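CrataBL (Crataeva tapia, PDB 4IHZ) inhibits trypsin as a beta-trefoil bark protein and probably also blocks factor Xa and binds glucose and N-acetylglucosamine as a lectin. Local coordinates at residues F53-Q56 and V62-L65; S66-I71 and V124-G129; F112-E115 and S120-L123. All coordinates share one frame; numbering follows the deposited sequence.

Contact 1: F53-Q56 and V62-L65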
ATOM      1  N   PHE A  53       3.186 -12.792   8.435  1.00 17.85           N
ATOM      2  CA  PHE A  53       2.640 -13.819   7.541  1.00 19.48           C
ATOM      3  C   PHE A  53       1.158 -13.949   7.754  1.00 20.59           C
ATOM      4  O   PHE A  53       0.690 -14.019   8.916  1.00 22.33           O
ATOM      5  CB  PHE A  53       3.304 -15.161   7.879  1.00 18.90           C
ATOM      6  CG  PHE A  53       4.777 -15.148   7.694  1.00 18.81           C
ATOM      7  CD1 PHE A  53       5.307 -15.103   6.419  1.00 18.94           C
ATOM      8  CD2 PHE A  53       5.641 -15.167   8.789  1.00 19.17           C
ATOM      9  CE1 PHE A  53       6.669 -15.076   6.222  1.00 19.57           C
ATOM     10  CE2 PHE A  53       7.027 -15.140   8.601  1.00 18.64           C
ATOM     11  CZ  PHE A  53       7.538 -15.097   7.316  1.00 19.06           C
ATOM     12  N   THR A  54       0.417 -13.913   6.654  1.00 20.50           N
ATOM     13  CA  THR A  54      -1.035 -14.083   6.717  1.00 22.78           C
ATOM     14  C   THR A  54      -1.392 -15.280   5.866  1.00 23.76           C
ATOM     15  O   THR A  54      -1.371 -15.194   4.629  1.00 22.29           O
ATOM     16  CB  THR A  54      -1.776 -12.833   6.185  1.00 23.83           C
ATOM     17  OG1 THR A  54      -1.338 -11.673   6.903  1.00 24.20           O
ATOM     18  CG2 THR A  54      -3.282 -13.003   6.402  1.00 25.81           C
ATOM     19  N   PRO A  55      -1.718 -16.420   6.518  1.00 25.32           N
ATOM     20  CA  PRO A  55      -2.130 -17.587   5.721  1.00 26.77           C
ATOM     21  C   PRO A  55      -3.427 -17.326   4.941  1.00 28.39           C
ATOM     22  O   PRO A  55      -4.257 -16.501   5.342  1.00 28.88           O
ATOM     23  CB  PRO A  55      -2.408 -18.664   6.774  1.00 26.70           C
ATOM     24  CG  PRO A  55      -1.762 -18.190   8.047  1.00 28.64           C
ATOM     25  CD  PRO A  55      -1.804 -16.676   7.974  1.00 25.81           C
ATOM     26  N   GLN A  56      -3.586 -18.050   3.845  1.00 29.68           N
ATOM     27  CA  GLN A  56      -4.778 -17.959   3.021  1.00 33.24           C
ATOM     28  C   GLN A  56      -6.069 -18.270   3.815  1.00 36.69           C
ATOM     29  O   GLN A  56      -7.113 -17.658   3.586  1.00 38.11           O
ATOM     30  CB  GLN A  56      -4.619 -18.839   1.795  1.00 32.38           C
ATOM     31  CG  GLN A  56      -5.838 -18.804   0.872  1.00 33.96           C
ATOM     32  CD  GLN A  56      -5.520 -19.377  -0.473  1.00 33.64           C
ATOM     33  OE1 GLN A  56      -4.794 -20.378  -0.588  1.00 33.62           O
ATOM     34  NE2 GLN A  56      -6.066 -18.753  -1.510  1.00 35.76           N
ATOM     35  N   VAL A  62      -1.611 -20.495  13.868  1.00 35.42           N
ATOM     36  CA  VAL A  62      -0.286 -20.960  13.484  1.00 33.71           C
ATOM     37  C   VAL A  62      -0.215 -20.938  11.962  1.00 32.13           C
ATOM     38  O   VAL A  62      -1.122 -21.388  11.270  1.00 32.91           O
ATOM     39  CB  VAL A  62      -0.031 -22.403  14.018  1.00 34.61           C
ATOM     40  CG1 VAL A  62       1.280 -22.986  13.485  1.00 34.70           C
ATOM     41  CG2 VAL A  62      -0.029 -22.387  15.542  1.00 36.49           C
ATOM     42  N   VAL A  63       0.869 -20.385  11.444  1.00 29.73           N
ATOM     43  CA  VAL A  63       1.124 -20.379  10.019  1.00 27.75           C
ATOM     44  C   VAL A  63       1.508 -21.787   9.537  1.00 27.81           C
ATOM     45  O   VAL A  63       2.521 -22.321   9.967  1.00 27.97           O
ATOM     46  CB  VAL A  63       2.280 -19.401   9.718  1.00 26.65           C
ATOM     47  CG1 VAL A  63       2.669 -19.438   8.252  1.00 26.60           C
ATOM     48  CG2 VAL A  63       1.919 -17.986  10.166  1.00 25.44           C
ATOM     49  N   PRO A  64       0.713 -22.375   8.618  1.00 28.23           N
ATOM     50  CA  PRO A  64       1.080 -23.713   8.155  1.00 28.60           C
ATOM     51  C   PRO A  64       2.200 -23.635   7.140  1.00 28.06           C
ATOM     52  O   PRO A  64       2.272 -22.677   6.374  1.00 27.80           O
ATOM     53  CB  PRO A  64      -0.188 -24.226   7.463  1.00 29.89           C
ATOM     54  CG  PRO A  64      -1.209 -23.201   7.651  1.00 30.91           C
ATOM     55  CD  PRO A  64      -0.543 -21.914   8.001  1.00 28.17           C
ATOM     56  N   LEU A  65       3.076 -24.641   7.163  1.00 27.03           N
ATOM     57  CA  LEU A  65       4.113 -24.758   6.165  1.00 26.14           C
ATOM     58  C   LEU A  65       3.489 -25.270   4.888  1.00 25.98           C
ATOM     59  O   LEU A  65       2.445 -25.951   4.920  1.00 27.85           O
ATOM     60  CB  LEU A  65       5.170 -25.771   6.648  1.00 25.62           C
ATOM     61  CG  LEU A  65       5.846 -25.372   7.972  1.00 26.92           C
ATOM     62  CD1 LEU A  65       6.887 -26.376   8.436  1.00 28.05           C
ATOM     63  CD2 LEU A  65       6.468 -23.988   7.882  1.00 25.46           C
TER

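Contact 2: S66-I71 and V124-G129. With SO4 (sulfate ion), chain D.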
ATOM      1  N   SER A  66       4.150 -24.994   3.765  1.00 24.66           N
ATOM      2  CA  SER A  66       3.748 -25.529   2.474  1.00 25.56           C
ATOM      3  C   SER A  66       2.317 -25.147   2.097  1.00 27.25           C
ATOM      4  O   SER A  66       1.598 -25.920   1.459  1.00 27.98           O
ATOM      5  CB  SER A  66       3.968 -27.062   2.440  1.00 25.93           C
ATOM      6  OG  SER A  66       5.344 -27.326   2.490  1.00 26.34           O
ATOM      7  N   HIS A  67       1.918 -23.927   2.487  1.00 26.92           N
ATOM      8  CA  HIS A  67       0.530 -23.448   2.331  1.00 27.93           C
ATOM      9  C   HIS A  67       0.565 -21.953   1.970  1.00 26.13           C
ATOM     10  O   HIS A  67       1.329 -21.188   2.557  1.00 25.17           O
ATOM     11  CB  HIS A  67      -0.221 -23.680   3.651  1.00 30.41           C
ATOM     12  CG  HIS A  67      -1.579 -23.055   3.714  1.00 36.05           C
ATOM     13  ND1 HIS A  67      -2.734 -23.749   3.423  1.00 42.85           N
ATOM     14  CD2 HIS A  67      -1.968 -21.800   4.052  1.00 39.08           C
ATOM     15  CE1 HIS A  67      -3.777 -22.947   3.575  1.00 42.76           C
ATOM     16  NE2 HIS A  67      -3.340 -21.757   3.957  1.00 41.29           N
ATOM     17  N   ASN A  68      -0.226 -21.556   0.974  1.00 25.00           N
ATOM     18  CA  ASN A  68      -0.262 -20.143   0.517  1.00 23.95           C
ATOM     19  C   ASN A  68      -0.396 -19.168   1.659  1.00 23.33           C
ATOM     20  O   ASN A  68      -1.258 -19.337   2.533  1.00 24.43           O
ATOM     21  CB  ASN A  68      -1.465 -19.922  -0.407  1.00 24.55           C
ATOM     22  CG  ASN A  68      -1.282 -20.546  -1.779  1.00 27.26           C
ATOM     23  OD1 ASN A  68      -0.175 -20.867  -2.190  1.00 27.60           O
ATOM     24  ND2 ASN A  68      -2.400 -20.701  -2.511  1.00 29.50           N
ATOM     25  N   LEU A  69       0.435 -18.127   1.639  1.00 22.87           N
ATOM     26  CA  LEU A  69       0.303 -17.030   2.565  1.00 22.01           C
ATOM     27  C   LEU A  69       0.709 -15.724   1.874  1.00 20.12           C
ATOM     28  O   LEU A  69       1.340 -15.734   0.791  1.00 20.35           O
ATOM     29  CB  LEU A  69       1.155 -17.244   3.814  1.00 22.41           C
ATOM     30  CG  LEU A  69       2.592 -17.725   3.605  1.00 22.93           C
ATOM     31  CD1 LEU A  69       3.436 -16.499   3.253  1.00 23.45           C
ATOM     32  CD2 LEU A  69       3.129 -18.378   4.869  1.00 23.64           C
ATOM     33  N   ASN A  70       0.302 -14.615   2.474  1.00 19.50           N
ATOM     34  CA  ASN A  70       0.825 -13.315   2.086  1.00 19.05           C
ATOM     35  C   ASN A  70       1.876 -12.923   3.092  1.00 18.31           C
ATOM     36  O   ASN A  70       1.867 -13.386   4.232  1.00 19.51           O
ATOM     37  CB  ASN A  70      -0.273 -12.243   2.005  1.00 19.27           C
ATOM     38  CG  ASN A  70      -1.248 -12.486   0.871  1.00 21.63           C
ATOM     39  OD1 ASN A  70      -2.359 -12.013   0.914  1.00 23.78           O
ATOM     40  ND2 ASN A  70      -0.859 -13.316  -0.103  1.00 25.56           N
ATOM     41  N   ILE A  71       2.779 -12.057   2.666  1.00 17.40           N
ATOM     42  CA  ILE A  71       3.824 -11.518   3.515  1.00 16.08           C
ATOM     43  C   ILE A  71       3.702 -10.017   3.374  1.00 16.66           C
ATOM     44  O   ILE A  71       3.530  -9.507   2.259  1.00 17.01           O
ATOM     45  CB  ILE A  71       5.204 -11.911   3.013  1.00 15.51           C
ATOM     46  CG1 ILE A  71       5.342 -13.433   2.956  1.00 16.90           C
ATOM     47  CG2 ILE A  71       6.310 -11.306   3.932  1.00 16.13           C
ATOM     48  CD1 ILE A  71       6.652 -13.855   2.273  1.00 18.80           C
ATOM     49  N   VAL A 124       9.236 -19.604  -0.872  1.00 18.39           N
ATOM     50  CA  VAL A 124       8.975 -19.869  -2.282  1.00 19.67           C
ATOM     51  C   VAL A 124       7.868 -18.913  -2.707  1.00 19.07           C
ATOM     52  O   VAL A 124       7.069 -18.458  -1.876  1.00 18.37           O
ATOM     53  CB  VAL A 124       8.565 -21.364  -2.539  1.00 20.80           C
ATOM     54  CG1 VAL A 124       9.636 -22.302  -1.971  1.00 22.27           C
ATOM     55  CG2 VAL A 124       7.193 -21.636  -1.938  1.00 21.34           C
ATOM     56  N   HIS A 125       7.814 -18.606  -3.990  1.00 20.41           N
ATOM     57  CA  HIS A 125       6.697 -17.802  -4.489  1.00 20.06           C
ATOM     58  C   HIS A 125       5.915 -18.709  -5.427  1.00 21.59           C
ATOM     59  O   HIS A 125       6.515 -19.449  -6.195  1.00 22.15           O
ATOM     60  CB  HIS A 125       7.194 -16.577  -5.237  1.00 19.95           C
ATOM     61  CG  HIS A 125       6.080 -15.744  -5.784  1.00 21.33           C
ATOM     62  ND1 HIS A 125       5.739 -15.747  -7.121  1.00 24.23           N
ATOM     63  CD2 HIS A 125       5.194 -14.928  -5.166  1.00 19.91           C
ATOM     64  CE1 HIS A 125       4.705 -14.943  -7.310  1.00 21.59           C
ATOM     65  NE2 HIS A 125       4.339 -14.455  -6.134  1.00 21.65           N
ATOM     66  N   CYS A 126       4.591 -18.611  -5.379  1.00 23.00           N
ATOM     67  CA  CYS A 126       3.747 -19.579  -6.086  1.00 25.73           C
ATOM     68  C   CYS A 126       2.866 -18.807  -7.020  1.00 26.09           C
ATOM     69  O   CYS A 126       1.868 -18.236  -6.599  1.00 25.24           O
ATOM     70  CB  CYS A 126       2.897 -20.374  -5.099  1.00 26.67           C
ATOM     71  SG  CYS A 126       3.901 -21.267  -3.878  1.00 31.76           S
ATOM     72  N   PRO A 127       3.247 -18.772  -8.303  1.00 26.66           N
ATOM     73  CA  PRO A 127       2.394 -18.112  -9.266  1.00 27.84           C
ATOM     74  C   PRO A 127       0.946 -18.646  -9.153  1.00 29.15           C
ATOM     75  O   PRO A 127       0.716 -19.864  -9.088  1.00 29.11           O
ATOM     76  CB  PRO A 127       3.082 -18.421 -10.594  1.00 28.91           C
ATOM     77  CG  PRO A 127       4.510 -18.713 -10.206  1.00 28.20           C
ATOM     78  CD  PRO A 127       4.371 -19.471  -8.949  1.00 28.14           C
ATOM     79  N   ARG A 128       0.007 -17.712  -9.062  1.00 29.31           N
ATOM     80  CA  ARG A 128      -1.423 -18.000  -8.904  1.00 31.15           C
ATOM     81  C   ARG A 128      -1.828 -18.790  -7.645  1.00 31.52           C
ATOM     82  O   ARG A 128      -2.938 -19.333  -7.570  1.00 33.78           O
ATOM     83  CB  ARG A 128      -1.933 -18.679 -10.167  1.00 32.35           C
ATOM     84  CG  ARG A 128      -1.515 -17.921 -11.420  1.00 33.19           C
ATOM     85  CD  ARG A 128      -2.085 -18.607 -12.640  1.00 40.44           C
ATOM     86  NE  ARG A 128      -1.334 -18.260 -13.839  1.00 45.43           N
ATOM     87  CZ  ARG A 128      -0.244 -18.903 -14.256  1.00 47.77           C
ATOM     88  NH1 ARG A 128       0.244 -19.945 -13.578  1.00 47.77           N
ATOM     89  NH2 ARG A 128       0.350 -18.508 -15.374  1.00 50.08           N
ATOM     90  N   GLY A 129      -0.954 -18.837  -6.656  1.00 29.98           N
ATOM     91  CA  GLY A 129      -1.222 -19.583  -5.428  1.00 29.63           C
ATOM     92  C   GLY A 129      -1.247 -21.088  -5.656  1.00 30.53           C
ATOM     93  O   GLY A 129      -1.888 -21.826  -4.913  1.00 30.91           O
TER
HETATM   94  S   SO4 D 201       2.278 -22.185 -16.260  1.00 82.69           S
HETATM   95  O1  SO4 D 201       2.333 -21.248 -17.378  1.00 83.08           O
HETATM   96  O2  SO4 D 201       1.098 -23.027 -16.413  1.00 82.68           O
HETATM   97  O3  SO4 D 201       3.481 -23.023 -16.232  1.00 82.21           O
HETATM   98  O4  SO4 D 201       2.185 -21.424 -15.010  1.00 81.48           O

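Contact 3: F112-E115 and S120-L123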
ATOM      1  N   PHE A 112       3.060 -16.582  -1.368  1.00 20.04           N
ATOM      2  CA  PHE A 112       4.331 -17.249  -1.045  1.00 19.24           C
ATOM      3  C   PHE A 112       4.027 -18.435  -0.152  1.00 20.16           C
ATOM      4  O   PHE A 112       2.903 -18.579   0.353  1.00 19.95           O
ATOM      5  CB  PHE A 112       5.241 -16.270  -0.285  1.00 18.83           C
ATOM      6  CG  PHE A 112       5.675 -15.085  -1.097  1.00 19.81           C
ATOM      7  CD1 PHE A 112       6.944 -15.068  -1.683  1.00 18.29           C
ATOM      8  CD2 PHE A 112       4.826 -13.961  -1.260  1.00 19.82           C
ATOM      9  CE1 PHE A 112       7.373 -13.986  -2.422  1.00 18.36           C
ATOM     10  CE2 PHE A 112       5.236 -12.863  -2.006  1.00 18.47           C
ATOM     11  CZ  PHE A 112       6.507 -12.848  -2.571  1.00 15.38           C
ATOM     12  N   ARG A 113       5.031 -19.277   0.083  1.00 19.57           N
ATOM     13  CA  ARG A 113       4.915 -20.290   1.114  1.00 19.96           C
ATOM     14  C   ARG A 113       6.228 -20.378   1.854  1.00 19.74           C
ATOM     15  O   ARG A 113       7.274 -20.034   1.308  1.00 19.53           O
ATOM     16  CB  ARG A 113       4.610 -21.691   0.518  1.00 20.23           C
ATOM     17  CG  ARG A 113       3.320 -21.701  -0.280  1.00 22.23           C
ATOM     18  CD  ARG A 113       3.090 -23.060  -0.928  1.00 23.16           C
ATOM     19  NE  ARG A 113       1.870 -22.953  -1.720  1.00 26.19           N
ATOM     20  CZ  ARG A 113       1.234 -23.979  -2.266  1.00 29.51           C
ATOM     21  NH1 ARG A 113       1.705 -25.215  -2.109  1.00 29.29           N
ATOM     22  NH2 ARG A 113       0.132 -23.753  -2.961  1.00 30.53           N
ATOM     23  N   ILE A 114       6.151 -20.869   3.089  1.00 20.78           N
ATOM     24  CA  ILE A 114       7.339 -21.220   3.879  1.00 19.86           C
ATOM     25  C   ILE A 114       7.457 -22.747   3.796  1.00 21.15           C
ATOM     26  O   ILE A 114       6.501 -23.461   4.116  1.00 22.93           O
ATOM     27  CB  ILE A 114       7.188 -20.804   5.342  1.00 19.64           C
ATOM     28  CG1 ILE A 114       7.060 -19.277   5.435  1.00 19.06           C
ATOM     29  CG2 ILE A 114       8.407 -21.287   6.167  1.00 20.70           C
ATOM     30  CD1 ILE A 114       6.702 -18.753   6.858  1.00 21.69           C
ATOM     31  N   GLU A 115       8.601 -23.227   3.327  1.00 20.54           N
ATOM     32  CA  GLU A 115       8.816 -24.693   3.225  1.00 21.37           C
ATOM     33  C   GLU A 115      10.027 -25.099   3.994  1.00 22.01           C
ATOM     34  O   GLU A 115      10.982 -24.331   4.093  1.00 22.20           O
ATOM     35  CB  GLU A 115       8.951 -25.140   1.770  1.00 22.43           C
ATOM     36  CG  GLU A 115       7.655 -24.910   0.974  1.00 23.87           C
ATOM     37  CD  GLU A 115       7.729 -25.265  -0.493  1.00 27.95           C
ATOM     38  OE1 GLU A 115       8.807 -25.676  -0.988  1.00 31.22           O
ATOM     39  OE2 GLU A 115       6.681 -25.099  -1.176  1.00 30.31           O
ATOM     40  N   SER A 120      16.408 -26.008   8.204  1.00 23.17           N
ATOM     41  CA  SER A 120      15.870 -24.639   8.244  1.00 22.39           C
ATOM     42  C   SER A 120      14.676 -24.519   7.308  1.00 22.08           C
ATOM     43  O   SER A 120      13.931 -25.488   7.098  1.00 20.99           O
ATOM     44  CB  SER A 120      16.934 -23.608   7.881  1.00 23.00           C
ATOM     45  OG  SER A 120      17.420 -23.831   6.597  0.50 25.84           O
ATOM     46  N   TYR A 121      14.464 -23.317   6.768  1.00 20.31           N
ATOM     47  CA  TYR A 121      13.312 -23.055   5.930  1.00 21.30           C
ATOM     48  C   TYR A 121      13.763 -22.416   4.644  1.00 20.43           C
ATOM     49  O   TYR A 121      14.916 -21.997   4.508  1.00 19.42           O
ATOM     50  CB  TYR A 121      12.307 -22.151   6.663  1.00 20.28           C
ATOM     51  CG  TYR A 121      11.720 -22.763   7.912  1.00 21.03           C
ATOM     52  CD1 TYR A 121      10.626 -23.657   7.823  1.00 24.11           C
ATOM     53  CD2 TYR A 121      12.241 -22.478   9.162  1.00 25.64           C
ATOM     54  CE1 TYR A 121      10.080 -24.224   8.971  1.00 27.60           C
ATOM     55  CE2 TYR A 121      11.694 -23.062  10.316  1.00 31.11           C
ATOM     56  CZ  TYR A 121      10.607 -23.924  10.197  1.00 31.34           C
ATOM     57  OH  TYR A 121      10.046 -24.503  11.320  1.00 36.28           O
ATOM     58  N   LYS A 122      12.848 -22.324   3.698  1.00 20.36           N
ATOM     59  CA  LYS A 122      13.028 -21.466   2.554  1.00 20.05           C
ATOM     60  C   LYS A 122      11.696 -20.800   2.242  1.00 20.21           C
ATOM     61  O   LYS A 122      10.620 -21.299   2.600  1.00 20.42           O
ATOM     62  CB  LYS A 122      13.499 -22.255   1.341  1.00 20.55           C
ATOM     63  CG  LYS A 122      12.501 -23.270   0.811  1.00 21.07           C
ATOM     64  CD  LYS A 122      13.073 -24.022  -0.371  1.00 24.79           C
ATOM     65  CE  LYS A 122      12.087 -25.110  -0.797  1.00 25.60           C
ATOM     66  NZ  LYS A 122      12.581 -25.870  -1.991  1.00 27.96           N
ATOM     67  N   LEU A 123      11.780 -19.640   1.608  1.00 20.36           N
ATOM     68  CA  LEU A 123      10.598 -19.001   1.028  1.00 19.14           C
ATOM     69  C   LEU A 123      10.481 -19.406  -0.425  1.00 18.92           C
ATOM     70  O   LEU A 123      11.493 -19.551  -1.147  1.00 19.93           O
ATOM     71  CB  LEU A 123      10.721 -17.466   1.107  1.00 19.48           C
ATOM     72  CG  LEU A 123      10.776 -16.864   2.498  1.00 21.24           C
ATOM     73  CD1 LEU A 123      10.859 -15.319   2.296  1.00 25.53           C
ATOM     74  CD2 LEU A 123       9.554 -17.233   3.285  1.00 26.67           C
TER
HETATM   75  O   HOH W   1      10.185 -27.636  -2.010  1.00 42.13           O

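Contact 1: F53-Q56 and V62-L65
V63 pushes one of its two methyls into a shallow notch on the strand that carries F53 and P55. Here the beta-trefoil chain, on its way from strand 52-55 to strand 69-72, folds back on the strand it has just left. The notch exists because F53 and P55 are two residues apart and both present carbon to this side, while T54 between them turns its CB the other way. The methyl doing the work is CG2. With V63 CG1 anti to the backbone N (chi1 175°), CG2 lies beside that nitrogen. It settles 3.9 Å from F53 CB and 4.3 Å from P55 CG, so it is bounded by the base of one side chain and the ring of the other. F53 offers little beyond that base: its ring runs away from V63 into a pocket lined by I2, L69, I71 and I114. The other branch, V63 CG1, packs on L69 instead.

The complementary bump is the P55 ring. Its CG comes over the V63-P64 step, 4.1 Å from V63 CA and 3.9 Å from P64 CD, and P55 CB is just as close to that same P64 CD. The two proline rings cross at about a right angle, with P64 presenting one corner to the CB-CG side of P55. Valine methyl into strand notch and proline ring against the valine-proline bend together bury 156 Å² of surface.

The backbones look elsewhere for polar partners: T54 pairs with N70, Q56 with N68, and V63 with I2 near the N-terminus. Neither proline nitrogen has a hydrogen to donate. What joins the two segments is therefore carbon against carbon at ordinary van der Waals separation, a match that depends on shape and burial and not on any directional bond.

Contact 2: S66-I71 and V124-G129
A type II beta turn, C126-G129, following on from strand 120-125, meets N68 of segment 66-71 through a bond from N68 to G129. The turn is closed by G129 N donating to C126 O at 2.9 Å; P127 occupies its second position and R128, with positive phi, its third. C126 is also half of the disulfide to C133, which draws this stretch to the start of strand 134-139.

The bond across the contact is short and nearly straight: N68 ND2 reaches G129 O at 2.7 Å, with 167° at the hydrogen. G129 O sits in the plane of the N68 amide, in line with where that group's N-H points. Seen from G129, however, the donor arrives well off the C=O line, at 113°, and tilted somewhat from the carbonyl plane. CG of N68 stands beside its own backbone N (chi1 -73°), which swings the amide across to the turn. The rest of the amide is held too: ND2 also donates to Q56 OE1 and OD1 accepts from R113 NE, so three partners fix its rotation. OD1 lies 4.3 Å from C126 CB, a loose contact.

On the outer side of the turn, R128 extends its chain away from N68. Its NH1 donates to sulfate O4 at 2.8 Å, in the guanidinium plane; the ion probably comes from the crystallisation liquor.

A buried asparagine amide thus ties a disulfide-bearing turn to segment 66-71, more than fifty residues earlier in the chain, within the beta-trefoil fold of Kunitz-type inhibitors.

Contact 3: F112-E115 and S120-L123
E115 and K122 face each other as the hydrogen-bonded pair of an antiparallel hairpin. Both of their mutual backbone bonds are formed: E115 N to K122 O at 2.9 Å and K122 N to E115 O at 2.8 Å. The adjoining pair, I114 and L123, is non-hydrogen-bonded. There weaker CA-H...O contacts fill in, from I114 CA to K122 O and from L123 CA to R113 O.

Apolar packing occupies the face of I114 and L123. The two side chains run side by side, with I114 CG1 3.9 Å from L123 CD2. The second branch of I114 goes to a diagonal neighbour: CG2 stands anti to the backbone N and approaches Y121 CD1 to 3.6 Å, meeting the ring obliquely.

Charge is on the other face. K122 carries CG between its backbone N and carbonyl carbon (chi1 65°), then runs extended past the E115 chain, bringing its CE to 3.3 Å from E115 OE1. The direct salt bridge from OE1 to NZ is long, 3.9 Å. A water closes the gap, donating to E115 OE1 at 2.6 Å and accepting from K122 NZ. The ammonium has a further salt-bridge partner in D135, so its charge is probably shared between two carboxylates.

Strand 120-125 continues the sheet on its far side through L123 and V136 of strand 134-139. S66 N and L69 N bond to the carbonyls of I114 and F112 on strand 112-117, while the F112 and I114 side chains both pack on L69.

Overall arrangement
All three contacts lie in one part of the beta-trefoil: the centres of contacts 1 and 2 are about 10 Å apart, of contacts 1 and 3 about 11 Å, and of contacts 2 and 3 about 9 Å. Along the chain contact 1 closes first; contact 3 is then nested inside the long loop closed by contact 2. Contacts 1 and 2 share the two-stranded sheet of 52-55 and 69-72, whereas 2 and 3 share strand 120-125. Segment 66-71 is the bridge: its backbone bonds to T54 and Q56 of contact 1 and to F112 and I114 of contact 3. F53 and L65 join contacts 1 and 3 directly on I114, giving the inhibitor one continuous packed region.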